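Local coordinates for sensor protein (Haloarcula marismortui ATCC 43049, PDB 3BWL) that probably works as a histidine kinase of phosphorelay signalling, of which this chain is a PAS sensor domain holding an indole carbaldehyde in its pocket, at residues P27-V32 against N43-A48; A48-D53 against Y93-G98; R86-G91 against E104-R109. All blocks are in the same frame, centred on the assembly; numbering follows the deposited sequence.

In the fold
All three contacts lie within one PAS domain and touch the bound indole carbaldehyde from different parts of the fold. Along the chain contact 1 closes before the other two open, whereas contacts 2 and 3 alternate because both use strand 86-94. Contacts 1 and 2, with centres about 11 Å apart, share helix 44-50 and meet where Met29 packs on Leu50 and Tyr93. Contact 3 is the hairpin of strands 86-94 and 100-112, its centre about 14 Å from that of contact 1 and about 20 Å from that of contact 2. All three reach one antiparallel sheet; contacts 1 and 3 also meet the second subunit broadly, contact 2 through Glu49 alone.

Contact 1: residues P27-V32 against N43-A48; sequences PDMIDV and NQRFCA. With I3A (1H-indole-3-carbaldehyde), chain F.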
loop_
_atom_site.group_PDB
_atom_site.type_symbol
_atom_site.label_atom_id
_atom_site.label_comp_id
_atom_site.label_asym_id
_atom_site.label_seq_id
_atom_site.Cartn_x
_atom_site.Cartn_y
_atom_site.Cartn_z
ATOM N N PRO A 27 -2.137 6.308 1.309
ATOM C CA PRO A 27 -2.340 7.642 0.693
ATOM C C PRO A 27 -2.505 7.535 -0.825
ATOM O O PRO A 27 -3.043 8.445 -1.456
ATOM C CB PRO A 27 -1.090 8.427 1.075
ATOM C CG PRO A 27 -0.057 7.372 1.430
ATOM C CD PRO A 27 -0.841 6.211 2.003
ATOM N N ASP A 28 -2.038 6.411 -1.397
ATOM C CA ASP A 28 -2.220 6.133 -2.823
ATOM C C ASP A 28 -3.353 5.126 -3.038
ATOM O O ASP A 28 -3.690 4.334 -2.158
ATOM C CB ASP A 28 -0.929 5.598 -3.461
ATOM C CG ASP A 28 0.178 6.635 -3.499
ATOM O OD1 ASP A 28 -0.066 7.809 -3.837
ATOM O OD2 ASP A 28 1.320 6.268 -3.172
HETATM N N MSE A 29 -3.990 5.227 -4.197
HETATM C CA MSE A 29 -5.138 4.364 -4.536
HETATM C C MSE A 29 -4.633 2.953 -4.805
HETATM O O MSE A 29 -3.537 2.793 -5.395
HETATM C CB MSE A 29 -5.797 4.893 -5.802
HETATM C CG MSE A 29 -6.223 6.353 -5.662
HETATM SE SE MSE A 29 -6.616 7.173 -7.364
HETATM C CE MSE A 29 -8.042 6.039 -7.956
ATOM N N ILE A 30 -5.414 1.939 -4.379
ATOM C CA ILE A 30 -5.074 0.546 -4.649
ATOM C C ILE A 30 -6.255 -0.187 -5.307
ATOM O O ILE A 30 -7.394 -0.076 -4.852
ATOM C CB ILE A 30 -4.756 -0.183 -3.344
ATOM C CG1 ILE A 30 -3.630 0.538 -2.596
ATOM C CG2 ILE A 30 -4.380 -1.685 -3.668
ATOM C CD1 ILE A 30 -3.286 -0.118 -1.193
ATOM N N ASP A 31 -5.997 -0.925 -6.382
ATOM C CA ASP A 31 -7.010 -1.823 -6.898
ATOM C C ASP A 31 -6.322 -3.139 -7.222
ATOM O O ASP A 31 -5.078 -3.181 -7.439
ATOM C CB ASP A 31 -7.722 -1.250 -8.139
ATOM C CG ASP A 31 -6.777 -1.015 -9.316
ATOM O OD1 ASP A 31 -6.196 0.092 -9.430
ATOM O OD2 ASP A 31 -6.661 -1.939 -10.183
ATOM N N VAL A 32 -7.120 -4.199 -7.187
ATOM C CA VAL A 32 -6.695 -5.556 -7.541
ATOM C C VAL A 32 -7.520 -5.998 -8.748
ATOM O O VAL A 32 -8.762 -5.891 -8.713
ATOM C CB VAL A 32 -6.900 -6.556 -6.342
ATOM C CG1 VAL A 32 -6.424 -7.960 -6.736
ATOM C CG2 VAL A 32 -6.101 -6.064 -5.129
ATOM N N ASN A 43 -9.292 -0.282 -2.466
ATOM C CA ASN A 43 -9.267 0.320 -1.141
ATOM C C ASN A 43 -10.149 1.575 -1.082
ATOM O O ASN A 43 -10.679 2.031 -2.096
ATOM C CB ASN A 43 -7.827 0.587 -0.632
ATOM C CG ASN A 43 -7.149 1.811 -1.304
ATOM O OD1 ASN A 43 -7.554 2.284 -2.383
ATOM N ND2 ASN A 43 -6.100 2.312 -0.656
ATOM N N GLN A 44 -10.370 2.072 0.125
ATOM C CA GLN A 44 -11.254 3.233 0.298
ATOM C C GLN A 44 -10.681 4.444 -0.434
ATOM O O GLN A 44 -11.446 5.242 -0.998
ATOM C CB GLN A 44 -11.531 3.541 1.778
ATOM C CG GLN A 44 -12.319 4.865 1.979
ATOM C CD GLN A 44 -13.783 4.766 1.575
ATOM O OE1 GLN A 44 -14.555 4.019 2.178
ATOM N NE2 GLN A 44 -14.178 5.546 0.568
ATOM N N ARG A 45 -9.341 4.556 -0.470
ATOM C CA ARG A 45 -8.689 5.674 -1.161
ATOM C C ARG A 45 -9.112 5.724 -2.662
ATOM O O ARG A 45 -9.393 6.793 -3.193
ATOM C CB ARG A 45 -7.161 5.610 -1.010
ATOM C CG ARG A 45 -6.451 6.885 -1.515
ATOM C CD ARG A 45 -6.675 8.100 -0.647
ATOM N NE ARG A 45 -6.037 7.889 0.671
ATOM C CZ ARG A 45 -6.056 8.734 1.704
ATOM N NH1 ARG A 45 -6.687 9.889 1.626
ATOM N NH2 ARG A 45 -5.414 8.420 2.834
ATOM N N PHE A 46 -9.115 4.577 -3.320
ATOM C CA PHE A 46 -9.533 4.491 -4.727
ATOM C C PHE A 46 -10.936 5.067 -4.897
ATOM O O PHE A 46 -11.160 5.921 -5.754
ATOM C CB PHE A 46 -9.481 3.031 -5.181
ATOM C CG PHE A 46 -9.791 2.840 -6.639
ATOM C CD1 PHE A 46 -8.760 2.637 -7.543
ATOM C CD2 PHE A 46 -11.103 2.858 -7.092
ATOM C CE1 PHE A 46 -9.019 2.468 -8.910
ATOM C CE2 PHE A 46 -11.402 2.692 -8.460
ATOM C CZ PHE A 46 -10.359 2.471 -9.362
ATOM N N CYS A 47 -11.878 4.590 -4.071
ATOM C CA CYS A 47 -13.288 4.999 -4.148
ATOM C C CYS A 47 -13.449 6.502 -3.845
ATOM O O CYS A 47 -14.140 7.255 -4.596
ATOM C CB CYS A 47 -14.110 4.154 -3.168
ATOM S SG CYS A 47 -14.129 2.440 -3.624
ATOM N N ALA A 48 -12.826 6.936 -2.751
ATOM C CA ALA A 48 -12.891 8.329 -2.335
ATOM C C ALA A 48 -12.315 9.282 -3.383
ATOM O O ALA A 48 -12.949 10.274 -3.715
ATOM C CB ALA A 48 -12.175 8.525 -1.032
HETATM O O I3A F . -5.062 -1.175 -12.241
HETATM C "C3'" I3A F . -5.206 0.011 -12.517
HETATM C C3 I3A F . -4.980 0.489 -13.926
HETATM C C2 I3A F . -5.229 1.845 -14.268
HETATM N N I3A F . -4.942 1.870 -15.611
HETATM C C8 I3A F . -4.573 0.645 -16.085
HETATM C C9 I3A F . -4.607 -0.280 -15.047
HETATM C C4 I3A F . -4.244 -1.625 -15.268
HETATM C C5 I3A F . -3.890 -2.039 -16.580
HETATM C C6 I3A F . -3.892 -1.115 -17.637
HETATM C C7 I3A F . -4.224 0.231 -17.381
#
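Asn43 OD1 takes two backbone N-H groups from opposite faces of its amide: Ile30 N of the strand, 2.9 Å from Asn43 OD1, and Phe46 N of the helix, also 2.9 Å from it. The second is the N-cap bond of helix 44-50. Both donors stand above the carbonyl plane, Ile30 N the farther out at 59°. With its CG between the backbone N and carbonyl carbon (chi1 75°), Asn43 turns the amide back onto the strand, where Asn43 N also donates to Ile30 O at 3.1 Å. The amide crosses the Ile30 side chain at about a right angle, its ND2 against Ile30 CG1; ND2 binds Asp28 O weakly and is also hydrogen-bonded to Phe23 O. In this PAS fold strand and helix are so joined at the cap, the axes of residues 29-32 and 44-48 lying 108° apart. Beyond the cap Phe46 packs on the selenomethionine Met29, whose chain bends at its last torsion and lays the methyl CE over one ring face, 3.9 Å from the ring centroid. Phe46 CE1 reaches Asp31 OD1, at 3.7 Å; the other oxygen of this pocket residue, Asp31 OD2, is 2.7 Å from the aldehyde O of the ligand. At the other end the Arg45 chain, bent at chi2 and chi3, runs past Pro27, NE 3.7 Å from Pro27 CA, and its guanidinium bonds the carbonyls of Ser26 and Asn25.

Contact 2: residues A48-D53 against Y93-G98; sequences AELGYD and YERRDG. With I3A (1H-indole-3-carbaldehyde), chain F.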
loop_
_atom_site.group_PDB
_atom_site.type_symbol
_atom_site.label_atom_id
_atom_site.label_comp_id
_atom_site.label_asym_id
_atom_site.label_seq_id
_atom_site.Cartn_x
_atom_site.Cartn_y
_atom_site.Cartn_z
ATOM N N ALA A 48 -12.826 6.936 -2.751
ATOM C CA ALA A 48 -12.891 8.329 -2.335
ATOM C C ALA A 48 -12.315 9.282 -3.383
ATOM O O ALA A 48 -12.949 10.274 -3.715
ATOM C CB ALA A 48 -12.175 8.525 -1.032
ATOM N N GLU A 49 -11.125 8.981 -3.883
ATOM C CA GLU A 49 -10.442 9.849 -4.873
ATOM C C GLU A 49 -11.289 9.976 -6.150
ATOM O O GLU A 49 -11.384 11.064 -6.711
ATOM C CB GLU A 49 -9.057 9.312 -5.207
ATOM C CG GLU A 49 -8.009 9.454 -4.023
ATOM C CD GLU A 49 -7.276 10.791 -4.001
ATOM O OE1 GLU A 49 -7.869 11.833 -4.368
ATOM O OE2 GLU A 49 -6.073 10.791 -3.648
ATOM N N LEU A 50 -11.942 8.898 -6.569
ATOM C CA LEU A 50 -12.758 8.930 -7.808
ATOM C C LEU A 50 -14.220 9.306 -7.599
ATOM O O LEU A 50 -14.926 9.543 -8.562
ATOM C CB LEU A 50 -12.628 7.599 -8.567
ATOM C CG LEU A 50 -11.189 7.319 -9.038
ATOM C CD1 LEU A 50 -11.211 6.108 -9.960
ATOM C CD2 LEU A 50 -10.572 8.513 -9.756
ATOM N N GLY A 51 -14.648 9.391 -6.339
ATOM C CA GLY A 51 -16.042 9.753 -5.966
ATOM C C GLY A 51 -17.083 8.652 -6.107
ATOM O O GLY A 51 -18.285 8.927 -6.225
ATOM N N TYR A 52 -16.643 7.403 -6.129
ATOM C CA TYR A 52 -17.569 6.267 -6.268
ATOM C C TYR A 52 -17.700 5.485 -4.980
ATOM O O TYR A 52 -16.778 5.477 -4.167
ATOM C CB TYR A 52 -17.035 5.295 -7.316
ATOM C CG TYR A 52 -17.194 5.792 -8.718
ATOM C CD1 TYR A 52 -18.442 5.773 -9.323
ATOM C CD2 TYR A 52 -16.102 6.310 -9.423
ATOM C CE1 TYR A 52 -18.613 6.216 -10.577
ATOM C CE2 TYR A 52 -16.268 6.771 -10.719
ATOM C CZ TYR A 52 -17.536 6.714 -11.272
ATOM O OH TYR A 52 -17.784 7.162 -12.523
ATOM N N ASP A 53 -18.858 4.853 -4.788
ATOM C CA ASP A 53 -19.016 3.858 -3.737
ATOM C C ASP A 53 -18.387 2.588 -4.286
ATOM O O ASP A 53 -18.424 2.348 -5.497
ATOM C CB ASP A 53 -20.500 3.605 -3.453
ATOM C CG ASP A 53 -20.726 2.707 -2.240
ATOM O OD1 ASP A 53 -20.578 3.197 -1.097
ATOM O OD2 ASP A 53 -21.051 1.515 -2.429
ATOM N N TYR A 93 -7.533 8.771 -14.813
ATOM C CA TYR A 93 -8.822 8.363 -14.275
ATOM C C TYR A 93 -9.883 9.436 -14.494
ATOM O O TYR A 93 -9.587 10.616 -14.435
ATOM C CB TYR A 93 -8.725 8.081 -12.770
ATOM C CG TYR A 93 -7.950 6.816 -12.430
ATOM C CD1 TYR A 93 -8.258 5.602 -13.060
ATOM C CD2 TYR A 93 -6.964 6.817 -11.447
ATOM C CE1 TYR A 93 -7.570 4.440 -12.732
ATOM C CE2 TYR A 93 -6.252 5.652 -11.095
ATOM C CZ TYR A 93 -6.555 4.476 -11.767
ATOM O OH TYR A 93 -5.869 3.336 -11.454
ATOM N N GLU A 94 -11.091 8.974 -14.756
ATOM C CA GLU A 94 -12.266 9.833 -14.832
ATOM C C GLU A 94 -13.057 9.654 -13.552
ATOM O O GLU A 94 -13.508 8.531 -13.225
ATOM C CB GLU A 94 -13.121 9.413 -16.011
ATOM C CG GLU A 94 -14.251 10.379 -16.309
ATOM C CD GLU A 94 -15.006 9.954 -17.561
ATOM O OE1 GLU A 94 -15.338 8.748 -17.691
ATOM O OE2 GLU A 94 -15.251 10.809 -18.432
ATOM N N ARG A 95 -13.202 10.748 -12.810
ATOM C CA ARG A 95 -14.013 10.742 -11.614
ATOM C C ARG A 95 -15.520 10.680 -11.938
ATOM O O ARG A 95 -15.951 11.017 -13.078
ATOM C CB ARG A 95 -13.737 11.989 -10.767
ATOM C CG ARG A 95 -12.246 12.160 -10.356
ATOM C CD ARG A 95 -12.216 13.047 -9.121
ATOM N NE ARG A 95 -10.850 13.308 -8.684
ATOM C CZ ARG A 95 -10.017 14.192 -9.241
ATOM N NH1 ARG A 95 -10.376 14.897 -10.317
ATOM N NH2 ARG A 95 -8.769 14.338 -8.737
ATOM N N ARG A 96 -16.317 10.334 -10.920
ATOM C CA ARG A 96 -17.781 10.316 -11.104
ATOM C C ARG A 96 -18.322 11.624 -11.671
ATOM O O ARG A 96 -19.207 11.625 -12.546
ATOM C CB ARG A 96 -18.487 10.006 -9.803
ATOM C CG ARG A 96 -19.946 9.557 -10.004
ATOM C CD ARG A 96 -20.482 9.061 -8.649
ATOM N NE ARG A 96 -21.765 8.370 -8.748
ATOM C CZ ARG A 96 -22.937 8.994 -8.872
ATOM N NH1 ARG A 96 -24.066 8.287 -8.943
ATOM N NH2 ARG A 96 -22.981 10.326 -8.942
ATOM N N ASP A 97 -17.788 12.738 -11.175
ATOM C CA ASP A 97 -18.216 14.063 -11.606
ATOM C C ASP A 97 -17.643 14.522 -12.960
ATOM O O ASP A 97 -17.922 15.653 -13.396
ATOM C CB ASP A 97 -17.929 15.087 -10.492
ATOM C CG ASP A 97 -16.431 15.363 -10.276
ATOM O OD1 ASP A 97 -15.597 14.875 -11.073
ATOM O OD2 ASP A 97 -16.074 16.081 -9.294
ATOM N N GLY A 98 -16.833 13.673 -13.608
ATOM C CA GLY A 98 -16.310 13.958 -14.933
ATOM C C GLY A 98 -14.975 14.660 -14.964
ATOM O O GLY A 98 -14.374 14.823 -16.038
HETATM O O I3A F . -5.062 -1.175 -12.241
HETATM C "C3'" I3A F . -5.206 0.011 -12.517
HETATM C C3 I3A F . -4.980 0.489 -13.926
HETATM C C2 I3A F . -5.229 1.845 -14.268
HETATM N N I3A F . -4.942 1.870 -15.611
HETATM C C8 I3A F . -4.573 0.645 -16.085
HETATM C C9 I3A F . -4.607 -0.280 -15.047
HETATM C C4 I3A F . -4.244 -1.625 -15.268
HETATM C C5 I3A F . -3.890 -2.039 -16.580
HETATM C C6 I3A F . -3.892 -1.115 -17.637
HETATM C C7 I3A F . -4.224 0.231 -17.381
HETATM O O HOH W 1 -9.227 13.304 -6.051
HETATM O O HOH W 2 -16.492 12.654 -8.514
HETATM O O HOH W 3 -15.647 7.464 -13.846
#
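A Schellman motif ends helix 44-50 here, with Gly51 as its C-prime residue at positive phi, and the type I turn Arg95-Gly98 of the PAS domain docks against it. Arg96 N, in that turn, donates to Leu50 O at 2.8 Å, nearly in line with the carbonyl (C=O...N angle 173°). One residue earlier, Arg95 NE approaches Glu49 O in the guanidinium plane, 3.0 Å away, in a weak bond, while Arg95 NH1 is hydrogen-bonded to Ser99 OG. Water 1 lies between Arg95 NH2 and Glu49 OE1; Glu49 OE2 pairs with Arg86 of the second subunit. Leu50 crosses Tyr93 at about a right angle: its CD2 meets Tyr93 CB at 3.6 Å and CD1 sits over the ring. The far end of Tyr93 enters the ligand pocket, its OH 3.2 Å from the indole C2 and hydrogen-bonded to Ser122. Water 3 lies in the Tyr52 ring plane, between Tyr52 OH and Glu94 O. Arg96 CB makes a CH-pi contact over one face of Tyr52, 3.9 Å from the ring centroid. With CG anti to the backbone N (chi1 -163°), the extended Arg96 chain runs on, CG 3.6 Å from Tyr52 CE1, to the salt bridge of NE with Glu56.

Contact 3: residues R86-G91 against E104-R109; sequences RRKFEG and EVHLLR. With I3A (1H-indole-3-carbaldehyde), chain F.
Strands 86-91 and 104-109 run antiparallel, their axes 4.6 Å apart at the closest, with Arg87-Leu107 and Phe89-Val105 as the hydrogen-bonded pairs and Arg86-Leu108, Lys88-His106 and Glu90-Glu104 as the non-hydrogen-bonded ones. The straightest of the four bonds runs from Leu107 N to Arg87 O, 2.8 Å long and 176° at the hydrogen.

On the pocket face, Phe89 has CG between its N and carbonyl carbon (chi1 58°), which carries the ring toward the neighbouring strand. Val105 CB lies over one face, offset toward the rim and 3.9 Å from the ring centroid, while Leu107 CD2 meets the edge at CE2. The ligand also comes to this ring, its C7 3.5 Å from Phe89 CE1, and Val105 CG2 touches the indole C2. Phe89 and Val105 thus form part of the pocket wall.

The opposite face carries Arg86, Lys88, Glu104 and His106, mostly polar, with Leu108 CD1 against Arg86 CG. Lys88 CG sits above the His106 ring at 3.8 Å from its centroid, and Arg86 CB packs against His106 NE2 at 3.7 Å. Arg86 crosses His106 obliquely, its guanidinium plane 25° from the ring plane. Lys88 NZ and Glu104 OE1 are joined by water 4, at 2.8 Å from each. This face meets the second subunit, where Arg86 pairs with Glu49, Glu104 with Arg123, and His106 ND1 with Asp28, all three partners being of that subunit.

Within the sheet, strand 86-94 is outermost in this chain, and strand 100-112 bonds on its other side to strand 115-124, while helix 71-79 covers the pocket face through Gln77 on Phe89 and Leu78 on Leu107.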
loop_
_atom_site.group_PDB
_atom_site.type_symbol
_atom_site.label_atom_id
_atom_site.label_comp_id
_atom_site.label_asym_id
_atom_site.label_seq_id
_atom_site.Cartn_x
_atom_site.Cartn_y
_atom_site.Cartn_z
ATOM N N ARG A 86 6.858 -6.008 -12.408
ATOM C CA ARG A 86 6.293 -4.682 -12.104
ATOM C C ARG A 86 6.615 -3.722 -13.229
ATOM O O ARG A 86 7.697 -3.786 -13.836
ATOM C CB ARG A 86 6.932 -4.102 -10.835
ATOM C CG ARG A 86 6.673 -4.865 -9.566
ATOM C CD ARG A 86 7.372 -4.217 -8.371
ATOM N NE ARG A 86 8.834 -4.371 -8.455
ATOM C CZ ARG A 86 9.740 -3.640 -7.786
ATOM N NH1 ARG A 86 9.394 -2.626 -6.978
ATOM N NH2 ARG A 86 11.028 -3.907 -7.954
ATOM N N ARG A 87 5.673 -2.828 -13.516
ATOM C CA ARG A 87 5.849 -1.759 -14.492
ATOM C C ARG A 87 5.185 -0.489 -13.993
ATOM O O ARG A 87 4.153 -0.550 -13.334
ATOM C CB ARG A 87 5.179 -2.121 -15.818
ATOM C CG ARG A 87 5.807 -3.252 -16.524
ATOM C CD ARG A 87 5.427 -3.217 -18.011
ATOM N NE ARG A 87 5.572 -4.554 -18.529
ATOM C CZ ARG A 87 4.845 -5.064 -19.512
ATOM N NH1 ARG A 87 3.910 -4.332 -20.115
ATOM N NH2 ARG A 87 5.069 -6.318 -19.904
ATOM N N LYS A 88 5.768 0.661 -14.323
ATOM C CA LYS A 88 5.134 1.957 -14.084
ATOM C C LYS A 88 4.716 2.600 -15.419
ATOM O O LYS A 88 5.460 2.584 -16.407
ATOM C CB LYS A 88 6.107 2.900 -13.368
ATOM C CG LYS A 88 6.583 2.399 -12.028
ATOM C CD LYS A 88 7.307 3.471 -11.257
ATOM C CE LYS A 88 8.716 3.672 -11.761
ATOM N NZ LYS A 88 9.434 4.672 -10.901
ATOM N N PHE A 89 3.519 3.166 -15.452
ATOM C CA PHE A 89 3.017 3.805 -16.657
ATOM C C PHE A 89 1.942 4.804 -16.283
ATOM O O PHE A 89 1.356 4.728 -15.201
ATOM C CB PHE A 89 2.421 2.776 -17.641
ATOM C CG PHE A 89 1.284 1.950 -17.045
ATOM C CD1 PHE A 89 -0.040 2.375 -17.153
ATOM C CD2 PHE A 89 1.554 0.750 -16.385
ATOM C CE1 PHE A 89 -1.072 1.626 -16.602
ATOM C CE2 PHE A 89 0.527 -0.021 -15.826
ATOM C CZ PHE A 89 -0.798 0.419 -15.942
ATOM N N GLU A 90 1.632 5.686 -17.222
ATOM C CA GLU A 90 0.681 6.747 -16.971
ATOM C C GLU A 90 -0.736 6.316 -17.327
ATOM O O GLU A 90 -0.957 5.607 -18.315
ATOM C CB GLU A 90 1.108 8.004 -17.757
ATOM C CG GLU A 90 0.099 9.136 -17.762
ATOM C CD GLU A 90 0.505 10.335 -18.660
ATOM O OE1 GLU A 90 1.455 10.238 -19.472
ATOM O OE2 GLU A 90 -0.169 11.391 -18.540
ATOM N N GLY A 91 -1.693 6.781 -16.528
ATOM C CA GLY A 91 -3.111 6.613 -16.837
ATOM C C GLY A 91 -3.827 7.911 -16.541
ATOM O O GLY A 91 -3.195 8.870 -16.070
ATOM N N GLU A 104 0.300 8.014 -12.124
ATOM C CA GLU A 104 1.258 6.984 -12.479
ATOM C C GLU A 104 0.867 5.725 -11.739
ATOM O O GLU A 104 0.822 5.712 -10.480
ATOM C CB GLU A 104 2.692 7.368 -12.130
ATOM C CG GLU A 104 3.682 6.259 -12.509
ATOM C CD GLU A 104 5.101 6.579 -12.109
ATOM O OE1 GLU A 104 5.384 6.654 -10.887
ATOM O OE2 GLU A 104 5.956 6.729 -13.009
ATOM N N VAL A 105 0.613 4.672 -12.522
ATOM C CA VAL A 105 0.228 3.381 -11.978
ATOM C C VAL A 105 1.466 2.527 -11.830
ATOM O O VAL A 105 2.285 2.439 -12.775
ATOM C CB VAL A 105 -0.740 2.616 -12.953
ATOM C CG1 VAL A 105 -1.187 1.341 -12.328
ATOM C CG2 VAL A 105 -1.956 3.456 -13.276
ATOM N N HIS A 106 1.669 1.969 -10.641
ATOM C CA HIS A 106 2.721 0.942 -10.474
ATOM C C HIS A 106 1.984 -0.394 -10.380
ATOM O O HIS A 106 1.284 -0.657 -9.401
ATOM C CB HIS A 106 3.578 1.217 -9.199
ATOM C CG HIS A 106 4.902 0.523 -9.187
ATOM N ND1 HIS A 106 5.844 0.741 -8.203
ATOM C CD2 HIS A 106 5.453 -0.380 -10.041
ATOM C CE1 HIS A 106 6.921 0.003 -8.449
ATOM N NE2 HIS A 106 6.717 -0.675 -9.568
ATOM N N LEU A 107 2.153 -1.237 -11.428
ATOM C CA LEU A 107 1.380 -2.431 -11.539
ATOM C C LEU A 107 2.251 -3.679 -11.340
ATOM O O LEU A 107 3.374 -3.760 -11.862
ATOM C CB LEU A 107 0.739 -2.466 -12.930
ATOM C CG LEU A 107 -0.193 -3.620 -13.311
ATOM C CD1 LEU A 107 -1.446 -3.538 -12.465
ATOM C CD2 LEU A 107 -0.610 -3.477 -14.763
ATOM N N LEU A 108 1.702 -4.649 -10.612
ATOM C CA LEU A 108 2.398 -5.899 -10.291
ATOM C C LEU A 108 1.536 -7.081 -10.686
ATOM O O LEU A 108 0.354 -7.082 -10.377
ATOM C CB LEU A 108 2.605 -5.968 -8.756
ATOM C CG LEU A 108 3.086 -7.307 -8.180
ATOM C CD1 LEU A 108 4.514 -7.716 -8.680
ATOM C CD2 LEU A 108 3.043 -7.309 -6.661
ATOM N N ARG A 109 2.101 -8.099 -11.355
ATOM C CA ARG A 109 1.382 -9.357 -11.543
ATOM C C ARG A 109 1.916 -10.279 -10.453
ATOM O O ARG A 109 3.139 -10.366 -10.271
ATOM C CB ARG A 109 1.683 -9.992 -12.928
ATOM C CG ARG A 109 0.929 -11.328 -13.120
ATOM C CD ARG A 109 0.963 -11.853 -14.574
ATOM N NE ARG A 109 -0.326 -12.461 -14.902
ATOM C CZ ARG A 109 -0.870 -12.532 -16.117
ATOM N NH1 ARG A 109 -0.234 -12.072 -17.189
ATOM N NH2 ARG A 109 -2.066 -13.082 -16.254
HETATM O O I3A F . -5.062 -1.175 -12.241
HETATM C "C3'" I3A F . -5.206 0.011 -12.517
HETATM C C3 I3A F . -4.980 0.489 -13.926
HETATM C C2 I3A F . -5.229 1.845 -14.268
HETATM N N I3A F . -4.942 1.870 -15.611
HETATM C C8 I3A F . -4.573 0.645 -16.085
HETATM C C9 I3A F . -4.607 -0.280 -15.047
HETATM C C4 I3A F . -4.244 -1.625 -15.268
HETATM C C5 I3A F . -3.890 -2.039 -16.580
HETATM C C6 I3A F . -3.892 -1.115 -17.637
HETATM C C7 I3A F . -4.224 0.231 -17.381
HETATM O O HOH W 4 8.069 7.095 -10.351
#